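Local coordinates for protein fucose-specific lectin (Aleuria aurantia, PDB 6GKE) that binds L-fucose through sites set between adjacent blades of a six-bladed beta-propeller, with strongest preference for alpha-1,6-linked core fucose on glycoproteins, at residues S207-V212 and W229-E234; R233-E238 and P257-P262; T264-N269 and I276-Q281; S286-Q291 and W298-V303. The protein carries 1 engineered substitution. One frame throughout, in Å; residues are numbered along the deposited sequence. Where two conformers were deposited one is given.

Interaction 1: residues S207-V212 and W229-E234; sequences SASAGV and WQKGRE. With GOL (glycerol), chain H.
Ala208 puts its methyl against the pyrrole side of the Trp229 indole, with CB 3.6 Å from NE1, and Val212 packs lower down on the same residue, its CG2 3.9 Å from Trp229 CB. The side chains of Val212 and Trp229 run side by side in the same direction. The other methyl of Val212, CG1, reaches past the tryptophan to the backbone of the next residues and lies 3.7 Å from Lys231 N. Lys231 sends a fully extended chain along the loop, its CG anti to the backbone N (chi1 173°), and this brings CD to 3.9 Å from Ser209 CB.

Polar links between the segments pass through water. One water, in the plane of the indole at its edge, accepts from Trp229 NE1 at 2.9 Å and donates to Ser207 O; a second accepts from Lys231 NZ at 2.7 Å and donates to Ala210 O. A glycerol, probably from the crystallisation liquor, also bridges the two: its O2 donates to Gly211 O at 2.7 Å, and its O1 receives Gly232 N.

Both segments turn here, through type II beta turns at Ser209 to Val212 and Lys231 to Glu234. Gln183 holds the first turn by bonding Ser209 O and Gly211 N. The contact lies where the link from strand 199-207 of one propeller blade to strand 213-219 of the next passes the end of strand 224-230. Trp229 lies nearly parallel to the ring of Tyr237 on strand 236-241, while Ile189 of strand 188-194 touches both Ala208 and Val212.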
# COMPACT_ATOMS: atom_id res chain seq x y z
N SER A 207 -4.53 22.85 -17.06
CA SER A 207 -3.28 22.09 -16.92
C SER A 207 -3.29 21.34 -15.58
O SER A 207 -3.69 21.89 -14.56
CB SER A 207 -2.09 23.00 -17.01
OG SER A 207 -1.97 23.54 -18.32
N ALA A 208 -2.80 20.10 -15.59
CA ALA A 208 -2.69 19.30 -14.39
C ALA A 208 -1.49 18.36 -14.52
O ALA A 208 -1.06 18.04 -15.62
CB ALA A 208 -3.96 18.51 -14.15
N SER A 209 -0.98 17.92 -13.37
CA SER A 209 0.06 16.91 -13.33
C SER A 209 -0.37 15.69 -14.16
O SER A 209 -1.52 15.30 -14.13
CB SER A 209 0.35 16.48 -11.91
OG SER A 209 0.81 17.56 -11.11
N ALA A 210 0.58 15.07 -14.86
CA ALA A 210 0.27 13.86 -15.61
C ALA A 210 -0.28 12.79 -14.66
O ALA A 210 0.32 12.49 -13.63
CB ALA A 210 1.51 13.35 -16.32
N GLY A 211 -1.42 12.20 -15.03
CA GLY A 211 -1.97 11.04 -14.33
C GLY A 211 -2.83 11.38 -13.11
O GLY A 211 -3.05 10.50 -12.29
N VAL A 212 -3.34 12.60 -13.00
CA VAL A 212 -4.22 12.94 -11.87
C VAL A 212 -5.48 12.06 -11.88
O VAL A 212 -6.04 11.71 -12.92
CB VAL A 212 -4.62 14.43 -11.87
CG1 VAL A 212 -3.46 15.31 -11.45
CG2 VAL A 212 -5.21 14.88 -13.21
N TRP A 229 -9.36 17.30 -9.10
CA TRP A 229 -8.28 16.42 -9.51
C TRP A 229 -7.18 16.43 -8.46
O TRP A 229 -6.96 17.41 -7.76
CB TRP A 229 -7.74 16.75 -10.90
CG TRP A 229 -7.18 18.12 -11.10
CD1 TRP A 229 -5.89 18.54 -10.95
CD2 TRP A 229 -7.91 19.25 -11.59
NE1 TRP A 229 -5.78 19.86 -11.29
CE2 TRP A 229 -7.00 20.33 -11.69
CE3 TRP A 229 -9.25 19.46 -11.93
CZ2 TRP A 229 -7.39 21.58 -12.15
CZ3 TRP A 229 -9.64 20.71 -12.38
CH2 TRP A 229 -8.72 21.75 -12.49
N GLN A 230 -6.47 15.30 -8.39
CA GLN A 230 -5.41 15.15 -7.42
C GLN A 230 -4.45 14.07 -7.89
O GLN A 230 -4.86 12.96 -8.23
CB GLN A 230 -5.99 14.76 -6.06
CG GLN A 230 -4.97 14.71 -4.92
CD GLN A 230 -5.62 14.22 -3.66
OE1 GLN A 230 -6.25 14.98 -2.92
NE2 GLN A 230 -5.52 12.92 -3.43
N LYS A 231 -3.15 14.40 -7.84
CA LYS A 231 -2.10 13.41 -7.91
C LYS A 231 -1.73 13.03 -6.48
O LYS A 231 -1.64 13.89 -5.61
CB LYS A 231 -0.88 13.98 -8.65
CG LYS A 231 0.34 13.08 -8.64
CD LYS A 231 1.46 13.56 -9.52
CE LYS A 231 2.70 12.71 -9.36
NZ LYS A 231 3.83 13.24 -10.16
N GLY A 232 -1.48 11.74 -6.23
CA GLY A 232 -1.17 11.31 -4.89
C GLY A 232 0.04 12.06 -4.34
O GLY A 232 1.04 12.24 -5.04
N ARG A 233 -0.08 12.50 -3.09
CA ARG A 233 0.92 13.29 -2.36
C ARG A 233 1.13 14.66 -3.02
O ARG A 233 2.18 15.28 -2.87
CB ARG A 233 2.24 12.54 -2.17
CG ARG A 233 2.95 12.95 -0.89
CD ARG A 233 4.29 12.27 -0.71
NE ARG A 233 4.83 12.47 0.63
CZ ARG A 233 5.54 13.53 1.01
NH1 ARG A 233 5.76 14.52 0.16
NH2 ARG A 233 6.03 13.60 2.24
N GLU A 234 0.10 15.16 -3.71
CA GLU A 234 -0.01 16.56 -4.12
C GLU A 234 -1.35 17.07 -3.61
O GLU A 234 -2.22 16.29 -3.22
CB GLU A 234 0.10 16.72 -5.64
CG GLU A 234 1.38 16.17 -6.23
CD GLU A 234 2.66 16.86 -5.78
OE1 GLU A 234 3.73 16.26 -5.99
OE2 GLU A 234 2.58 17.98 -5.25
C1 GOL H . -2.98 9.67 -9.00
O1 GOL H . -2.22 9.41 -7.81
C2 GOL H . -3.57 8.39 -9.59
O2 GOL H . -4.36 8.76 -10.73
C3 GOL H . -2.51 7.37 -10.01
O3 GOL H . -1.56 7.92 -10.93
O HOH W 1 -3.51 21.68 -11.73
O HOH W 2 2.95 13.27 -12.72

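Interaction 2: residues R233-E238 and P257-P262; sequences REELYE and PTPSLP. With FUC (alpha-L-fucopyranose), chain G.
Arg233 and Glu235 each take part in a hydrogen bond to the 257-262 loop from the turn before strand 236-241, and in each a backbone N-H gives to a side chain. Arg233 N donates to Ser260 OG at 2.9 Å, nearly straight at 160°. Thr258 N donates to Glu235 OE2 at 3.0 Å, meeting the carboxylate from above its plane; the glutamate chain bends at chi2 (-67°) to bring its end over to the loop. A water adds a third link, donating to Glu234 O and accepting from Ser260 N.

Around these bonds the groups pack by van der Waals contact. Thr258 sets CB 3.4 Å from Arg233 O and CG2 3.6 Å from Glu235 OE2, its side chain crossing that of Glu235 at about a right angle. The arginine runs alongside Pro262, CD 4.1 Å from the proline CG.

Sugar chemistry enters at the far end of 233-238, where FUC O3 donates to Glu238 OE1 at 2.6 Å and FUC O4 to OE2 at 2.7 Å; Arg226 and Trp298 also bond this fucose. One segment thus uses carboxylates in two ways: Glu235 takes a main-chain N-H and ties down the loop between blades, whereas Glu238 grips two neighbouring sugar hydroxyls, consistent with recognising how they are placed.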
# COMPACT_ATOMS: atom_id res chain seq x y z
N ARG A 233 -0.08 12.50 -3.09
CA ARG A 233 0.92 13.29 -2.36
C ARG A 233 1.13 14.66 -3.02
O ARG A 233 2.18 15.28 -2.87
CB ARG A 233 2.24 12.54 -2.17
CG ARG A 233 2.95 12.95 -0.89
CD ARG A 233 4.29 12.27 -0.71
NE ARG A 233 4.83 12.47 0.63
CZ ARG A 233 5.54 13.53 1.01
NH1 ARG A 233 5.76 14.52 0.16
NH2 ARG A 233 6.03 13.60 2.24
N GLU A 234 0.10 15.16 -3.71
CA GLU A 234 -0.01 16.56 -4.12
C GLU A 234 -1.35 17.07 -3.61
O GLU A 234 -2.22 16.29 -3.22
CB GLU A 234 0.10 16.72 -5.64
CG GLU A 234 1.38 16.17 -6.23
CD GLU A 234 2.66 16.86 -5.78
OE1 GLU A 234 3.73 16.26 -5.99
OE2 GLU A 234 2.58 17.98 -5.25
N GLU A 235 -1.55 18.38 -3.61
CA GLU A 235 -2.80 18.93 -3.09
C GLU A 235 -3.93 18.70 -4.10
O GLU A 235 -3.73 18.61 -5.31
CB GLU A 235 -2.68 20.42 -2.79
CG GLU A 235 -1.58 20.80 -1.81
CD GLU A 235 -1.71 20.34 -0.37
OE1 GLU A 235 -2.67 19.60 -0.04
OE2 GLU A 235 -0.83 20.71 0.44
N LEU A 236 -5.15 18.60 -3.54
CA LEU A 236 -6.39 18.55 -4.29
C LEU A 236 -6.65 19.90 -4.98
O LEU A 236 -6.47 20.95 -4.37
CB LEU A 236 -7.51 18.24 -3.29
CG LEU A 236 -8.93 18.18 -3.85
CD1 LEU A 236 -9.08 17.08 -4.88
CD2 LEU A 236 -9.93 17.99 -2.71
N TYR A 237 -7.11 19.84 -6.23
CA TYR A 237 -7.55 21.00 -6.99
C TYR A 237 -9.05 20.92 -7.25
O TYR A 237 -9.60 19.83 -7.45
CB TYR A 237 -6.85 21.08 -8.35
CG TYR A 237 -5.40 21.48 -8.25
CD1 TYR A 237 -4.44 20.56 -7.89
CD2 TYR A 237 -5.00 22.78 -8.51
CE1 TYR A 237 -3.10 20.91 -7.78
CE2 TYR A 237 -3.66 23.15 -8.41
CZ TYR A 237 -2.71 22.21 -8.05
OH TYR A 237 -1.40 22.57 -7.95
N GLU A 238 -9.68 22.10 -7.30
CA GLU A 238 -11.07 22.23 -7.71
C GLU A 238 -11.18 23.34 -8.76
O GLU A 238 -10.67 24.45 -8.55
CB GLU A 238 -11.96 22.61 -6.53
CG GLU A 238 -13.44 22.72 -6.88
CD GLU A 238 -14.24 23.42 -5.80
OE1 GLU A 238 -14.04 24.64 -5.63
OE2 GLU A 238 -15.06 22.75 -5.12
N PRO A 257 -0.04 19.25 5.03
CA PRO A 257 0.27 19.35 3.61
C PRO A 257 0.15 18.00 2.91
O PRO A 257 0.44 16.95 3.49
CB PRO A 257 1.71 19.87 3.57
CG PRO A 257 2.28 19.51 4.93
CD PRO A 257 1.11 19.58 5.89
N THR A 258 -0.30 18.07 1.65
CA THR A 258 -0.36 16.95 0.71
C THR A 258 -0.66 15.64 1.43
O THR A 258 0.15 14.72 1.44
CB THR A 258 0.94 16.85 -0.11
OG1 THR A 258 2.05 16.58 0.76
CG2 THR A 258 1.23 18.10 -0.90
N PRO A 259 -1.85 15.52 2.06
CA PRO A 259 -2.11 14.43 3.00
C PRO A 259 -2.32 13.03 2.40
O PRO A 259 -2.37 12.07 3.17
CB PRO A 259 -3.38 14.90 3.74
CG PRO A 259 -4.08 15.77 2.73
CD PRO A 259 -2.96 16.48 2.00
N SER A 260 -2.46 12.92 1.08
CA SER A 260 -2.63 11.61 0.44
C SER A 260 -1.29 10.93 0.20
O SER A 260 -0.25 11.57 0.12
CB SER A 260 -3.39 11.72 -0.85
OG SER A 260 -2.66 12.46 -1.83
N LEU A 261 -1.33 9.60 0.06
CA LEU A 261 -0.15 8.83 -0.30
C LEU A 261 0.10 8.90 -1.80
O LEU A 261 -0.80 9.15 -2.60
CB LEU A 261 -0.31 7.37 0.13
CG LEU A 261 -0.24 7.10 1.63
CD1 LEU A 261 -0.73 5.69 1.91
CD2 LEU A 261 1.17 7.31 2.17
N PRO A 262 1.35 8.63 -2.24
CA PRO A 262 1.63 8.54 -3.67
C PRO A 262 0.72 7.54 -4.39
O PRO A 262 0.37 6.50 -3.83
CB PRO A 262 3.10 8.10 -3.72
CG PRO A 262 3.67 8.62 -2.42
CD PRO A 262 2.55 8.41 -1.42
C1 FUC G . -17.75 27.61 -4.05
C2 FUC G . -16.34 27.07 -4.19
C3 FUC G . -16.05 26.05 -3.09
C4 FUC G . -17.14 24.97 -3.07
C5 FUC G . -18.49 25.64 -2.92
C6 FUC G . -19.67 24.68 -2.91
O1 FUC G . -17.83 28.40 -2.86
O2 FUC G . -15.41 28.15 -4.12
O3 FUC G . -14.74 25.51 -3.27
O4 FUC G . -17.16 24.20 -4.28
O5 FUC G . -18.70 26.55 -4.01
O HOH W 3 2.59 10.59 1.52
O HOH W 4 -3.10 15.01 -1.00

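Interaction 3: residues T264-N269 and I276-Q281; sequences TFIAAN and ISVFFQ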
# COMPACT_ATOMS: atom_id res chain seq x y z
N THR A 264 -2.32 7.32 -5.34
CA THR A 264 -3.65 7.03 -4.82
C THR A 264 -4.72 7.79 -5.62
O THR A 264 -4.43 8.65 -6.45
CB THR A 264 -3.74 7.37 -3.33
OG1 THR A 264 -3.43 8.75 -3.16
CG2 THR A 264 -2.82 6.50 -2.50
N PHE A 265 -5.98 7.47 -5.32
CA PHE A 265 -7.13 7.96 -6.08
C PHE A 265 -8.06 8.80 -5.19
O PHE A 265 -7.99 8.74 -3.97
CB PHE A 265 -7.88 6.76 -6.68
CG PHE A 265 -7.00 5.99 -7.63
CD1 PHE A 265 -6.77 6.47 -8.91
CD2 PHE A 265 -6.33 4.85 -7.22
CE1 PHE A 265 -5.91 5.81 -9.77
CE2 PHE A 265 -5.47 4.19 -8.09
CZ PHE A 265 -5.25 4.68 -9.36
N ILE A 266 -8.96 9.53 -5.85
CA ILE A 266 -10.01 10.28 -5.16
C ILE A 266 -11.38 9.83 -5.67
O ILE A 266 -11.51 9.17 -6.70
CB ILE A 266 -9.85 11.81 -5.31
CG1 ILE A 266 -10.03 12.29 -6.75
CG2 ILE A 266 -8.52 12.25 -4.71
CD1 ILE A 266 -10.13 13.80 -6.89
N ALA A 267 -12.41 10.23 -4.94
CA ALA A 267 -13.79 10.13 -5.38
C ALA A 267 -14.57 11.27 -4.73
O ALA A 267 -14.20 11.72 -3.65
CB ALA A 267 -14.40 8.79 -5.01
N ALA A 268 -15.65 11.71 -5.37
CA ALA A 268 -16.46 12.78 -4.81
C ALA A 268 -17.93 12.36 -4.80
O ALA A 268 -18.39 11.62 -5.67
CB ALA A 268 -16.29 14.06 -5.59
N ASN A 269 -18.66 12.88 -3.81
CA ASN A 269 -20.10 12.81 -3.83
C ASN A 269 -20.67 14.20 -3.51
O ASN A 269 -19.95 15.11 -3.10
CB ASN A 269 -20.64 11.71 -2.90
CG ASN A 269 -20.45 12.00 -1.42
OD1 ASN A 269 -20.35 13.15 -1.01
ND2 ASN A 269 -20.44 10.96 -0.60
N ILE A 276 -20.73 18.31 0.05
CA ILE A 276 -19.70 17.71 -0.81
C ILE A 276 -18.69 16.96 0.06
O ILE A 276 -18.19 17.50 1.04
CB ILE A 276 -18.96 18.75 -1.66
CG1 ILE A 276 -19.92 19.65 -2.45
CG2 ILE A 276 -17.97 18.06 -2.58
CD1 ILE A 276 -19.26 20.87 -3.06
N SER A 277 -18.39 15.72 -0.34
CA SER A 277 -17.27 14.96 0.20
C SER A 277 -16.29 14.62 -0.93
O SER A 277 -16.73 14.20 -1.99
CB SER A 277 -17.73 13.68 0.84
OG SER A 277 -18.59 13.93 1.94
N VAL A 278 -14.99 14.77 -0.67
CA VAL A 278 -13.97 14.31 -1.60
C VAL A 278 -13.03 13.38 -0.82
O VAL A 278 -12.29 13.83 0.05
CB VAL A 278 -13.19 15.44 -2.29
CG1 VAL A 278 -12.22 14.87 -3.32
CG2 VAL A 278 -14.12 16.45 -2.94
N PHE A 279 -13.10 12.09 -1.15
CA PHE A 279 -12.38 11.03 -0.45
C PHE A 279 -10.97 10.86 -1.03
O PHE A 279 -10.76 11.04 -2.23
CB PHE A 279 -13.14 9.71 -0.56
CG PHE A 279 -14.48 9.78 0.10
CD1 PHE A 279 -14.60 9.49 1.45
CD2 PHE A 279 -15.61 10.21 -0.59
CE1 PHE A 279 -15.83 9.58 2.08
CE2 PHE A 279 -16.83 10.31 0.05
CZ PHE A 279 -16.94 10.00 1.39
N PHE A 280 -10.03 10.49 -0.15
CA PHE A 280 -8.66 10.22 -0.53
C PHE A 280 -8.08 9.15 0.40
O PHE A 280 -8.67 8.79 1.42
CB PHE A 280 -7.83 11.51 -0.54
CG PHE A 280 -7.62 12.20 0.79
CD1 PHE A 280 -8.53 13.14 1.26
CD2 PHE A 280 -6.48 11.95 1.54
CE1 PHE A 280 -8.30 13.80 2.46
CE2 PHE A 280 -6.26 12.61 2.73
CZ PHE A 280 -7.17 13.53 3.19
N GLN A 281 -6.91 8.64 0.01
CA GLN A 281 -6.25 7.56 0.74
C GLN A 281 -4.93 8.08 1.31
O GLN A 281 -4.10 8.63 0.58
CB GLN A 281 -6.03 6.35 -0.16
CG GLN A 281 -5.37 5.18 0.56
CD GLN A 281 -5.26 3.96 -0.33
OE1 GLN A 281 -4.62 4.00 -1.38
NE2 GLN A 281 -5.91 2.87 0.06
O HOH W 5 -5.90 9.79 -2.47
O HOH W 6 -6.02 5.04 -3.65
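With its CG set between the backbone N and the carbonyl carbon (chi1 69°), Asn269 curls toward the facing strand of this antiparallel beta hairpin, the inner pair of a propeller blade. OD1 comes 3.3 Å from Ser277 N in a weak hydrogen bond, and ND2 lies at the edge of the Phe279 ring, 3.7 Å from CE2, the amide and ring planes 83° apart. That amide nitrogen is bonded to Gln23 OE1, which Ser277 OG also engages, so the hairpin is tied to the neighbouring blade.

Backbone bonds close the ladder in both directions at Ala267-Phe279 and Asn269-Ser277, the shortest being Phe279 N to Ala267 O at 2.8 Å. Between them sits the non-hydrogen-bonded pair Ala268-Val278, whose side chains share the other face, CB to CG2 4.2 Å. On that side Ile266 CD1 reaches Val278 CG1, and both residues pack on Tyr228 of strand 224-230.

Toward Thr264 the strands part and water takes over. One water accepts from Gln281 N and donates to both Phe265 O and Thr264 OG1, which is also hydrogen-bonded to Leu261 O. Another joins Phe265 N to Gln281 OE1, an oxygen that also receives Thr7 N and lies 3.3 Å from Thr264 CG2.

Interaction 4: residues S286-Q291 and W298-V303; sequences SLQQWQ and WSIGAV. With FUC (alpha-L-fucopyranose), chain G.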
# COMPACT_ATOMS: atom_id res chain seq x y z
N SER A 286 -5.46 4.67 5.49
CA SER A 286 -6.73 5.23 5.92
C SER A 286 -7.51 5.83 4.75
O SER A 286 -6.95 6.30 3.76
CB SER A 286 -6.53 6.25 7.02
OG SER A 286 -5.72 7.33 6.59
N LEU A 287 -8.84 5.80 4.91
CA LEU A 287 -9.79 6.46 4.02
C LEU A 287 -10.23 7.75 4.70
O LEU A 287 -10.86 7.73 5.76
CB LEU A 287 -10.95 5.50 3.76
CG LEU A 287 -12.07 6.01 2.85
CD1 LEU A 287 -11.55 6.54 1.53
CD2 LEU A 287 -13.08 4.90 2.61
N GLN A 288 -9.84 8.87 4.09
CA GLN A 288 -10.08 10.19 4.61
C GLN A 288 -10.99 10.95 3.65
O GLN A 288 -11.24 10.50 2.53
CB GLN A 288 -8.77 10.97 4.71
CG GLN A 288 -7.64 10.25 5.41
CD GLN A 288 -7.37 10.72 6.82
OE1 GLN A 288 -7.84 11.77 7.26
NE2 GLN A 288 -6.57 9.94 7.52
N GLN A 289 -11.46 12.13 4.06
CA GLN A 289 -12.18 12.97 3.13
C GLN A 289 -12.05 14.44 3.48
O GLN A 289 -11.94 14.81 4.66
CB GLN A 289 -13.67 12.65 3.14
CG GLN A 289 -14.34 13.03 4.44
CD GLN A 289 -15.83 13.13 4.26
OE1 GLN A 289 -16.57 12.26 4.71
NE2 GLN A 289 -16.27 14.17 3.57
N TRP A 290 -12.07 15.26 2.43
CA TRP A 290 -12.37 16.65 2.50
C TRP A 290 -13.88 16.83 2.55
O TRP A 290 -14.62 16.08 1.91
CB TRP A 290 -11.79 17.38 1.29
CG TRP A 290 -10.30 17.42 1.29
CD1 TRP A 290 -9.45 16.56 0.66
CD2 TRP A 290 -9.49 18.34 2.02
NE1 TRP A 290 -8.16 16.92 0.92
CE2 TRP A 290 -8.15 18.00 1.75
CE3 TRP A 290 -9.76 19.44 2.84
CZ2 TRP A 290 -7.08 18.72 2.29
CZ3 TRP A 290 -8.70 20.15 3.37
CH2 TRP A 290 -7.38 19.79 3.10
N GLN A 291 -14.33 17.84 3.30
CA GLN A 291 -15.74 18.17 3.40
C GLN A 291 -15.90 19.68 3.21
O GLN A 291 -15.09 20.45 3.72
CB GLN A 291 -16.31 17.74 4.75
CG GLN A 291 -15.64 18.44 5.93
CD GLN A 291 -15.90 17.79 7.26
OE1 GLN A 291 -16.65 16.83 7.39
NE2 GLN A 291 -15.26 18.33 8.29
N TRP A 298 -13.67 24.42 3.47
CA TRP A 298 -13.14 23.07 3.34
C TRP A 298 -12.33 22.67 4.58
O TRP A 298 -11.53 23.45 5.08
CB TRP A 298 -12.25 22.97 2.11
CG TRP A 298 -12.99 23.03 0.81
CD1 TRP A 298 -13.13 24.10 -0.01
CD2 TRP A 298 -13.68 21.94 0.19
NE1 TRP A 298 -13.84 23.75 -1.12
CE2 TRP A 298 -14.21 22.43 -1.02
CE3 TRP A 298 -13.89 20.60 0.52
CZ2 TRP A 298 -14.93 21.62 -1.89
CZ3 TRP A 298 -14.60 19.80 -0.34
CH2 TRP A 298 -15.11 20.30 -1.53
N SER A 299 -12.49 21.42 5.00
CA SER A 299 -11.67 20.84 6.05
C SER A 299 -11.59 19.33 5.86
O SER A 299 -12.40 18.75 5.16
CB SER A 299 -12.21 21.18 7.42
OG SER A 299 -13.52 20.68 7.58
N ILE A 300 -10.59 18.71 6.50
CA ILE A 300 -10.51 17.26 6.54
C ILE A 300 -11.46 16.76 7.63
O ILE A 300 -11.39 17.21 8.78
CB ILE A 300 -9.06 16.79 6.75
CG1 ILE A 300 -8.16 17.25 5.59
CG2 ILE A 300 -9.00 15.27 6.92
CD1 ILE A 300 -6.69 17.10 5.85
N GLY A 301 -12.36 15.85 7.26
CA GLY A 301 -13.40 15.35 8.15
C GLY A 301 -12.99 14.08 8.88
O GLY A 301 -11.81 13.73 8.98
N ALA A 302 -14.01 13.39 9.40
CA ALA A 302 -13.83 12.16 10.18
C ALA A 302 -13.27 11.05 9.29
O ALA A 302 -13.61 10.95 8.11
CB ALA A 302 -15.14 11.75 10.81
N VAL A 303 -12.42 10.20 9.87
CA VAL A 303 -11.82 9.08 9.16
C VAL A 303 -12.88 7.99 8.97
O VAL A 303 -13.66 7.70 9.88
CB VAL A 303 -10.58 8.54 9.90
CG1 VAL A 303 -10.00 7.31 9.21
CG2 VAL A 303 -9.52 9.61 10.06
C1 FUC G . -17.75 27.61 -4.05
C2 FUC G . -16.34 27.07 -4.19
C3 FUC G . -16.05 26.05 -3.09
C4 FUC G . -17.14 24.97 -3.07
C5 FUC G . -18.49 25.64 -2.92
C6 FUC G . -19.67 24.68 -2.91
O1 FUC G . -17.83 28.40 -2.86
O2 FUC G . -15.41 28.15 -4.12
O3 FUC G . -14.74 25.51 -3.27
O4 FUC G . -17.16 24.20 -4.28
O5 FUC G . -18.70 26.55 -4.01
O HOH W 7 -10.93 12.20 6.85
O HOH W 8 -15.70 12.04 7.30
O HOH W 9 -16.59 14.78 9.24
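Strands 286-291 and 298-300 run antiparallel, 161° between their directions and 4.6 Å apart at closest approach, as the outer hairpin of a four-stranded propeller blade. Gln291 and Ser299 form a hydrogen-bonded pair, with Gln291 N donating to Ser299 O at 2.8 Å and Ser299 N returning a bond to Gln291 O. Trp290 and Ile300 are the non-hydrogen-bonded pair beside it. Gly301 N then gives a nearly straight bond to Gln289 O, after which the second segment leaves regular strand geometry.

On the Trp290 face, Ile300 lays CG1 over the six-membered ring, 3.5 Å from its centroid and close to the normal, a CH-pi contact. Phe280 of the same blade packs against this indole, and so does Leu236 of the preceding one, so Trp290 lies at the join of the two blades. Further along, Val303 CG2 rests against the end of Gln288, whose NE2 donates to Ser286 OG, a hydroxyl also bonded to Ser283 O.

On the face of Gln291 and Ser299 the contact is polar. Gln291 sets CG between its backbone N and carbonyl carbon (chi1 62°) and runs extended across the neighbouring strand, and NE2 donates to Ser299 OG at 3.0 Å, the hydroxyl lying exactly in the amide plane. The amide then passes Gly301, NE2 3.5 Å from its CA, and a water connects Gln291 OE1 to Ala302 N.

At the sugar end, Trp298 packs CE3 3.9 Å from Trp290 CB and stands edge-to-face with Trp292. Its indole edge turns to the bound fucose, whose O3 lies in the ring plane and receives Trp298 NE1 at 2.9 Å along a 172° bond.

In the fold
The four contacts follow one another along the chain and lie mainly in two successive blades of the propeller, interaction 1 starting where the previous blade ends. Interactions 1 and 2, centres about 8 Å apart, share Arg233 and Glu234 and meet on neighbouring strands 224-230 and 236-241. Interactions 3 and 4, centres about 9 Å apart, belong to the next four-stranded sheet, where strands 275-282 and 286-293 are neighbours. Interaction 3 is the most central, its centre about 8 Å from that of the chain; the others lie about 16 to 17 Å out. Segment 257-262 carries the chain between blades. Interactions 2 and 4, centres about 12 Å apart, reach the same fucose from adjacent blades, so the site probably depends on how those blades are set together.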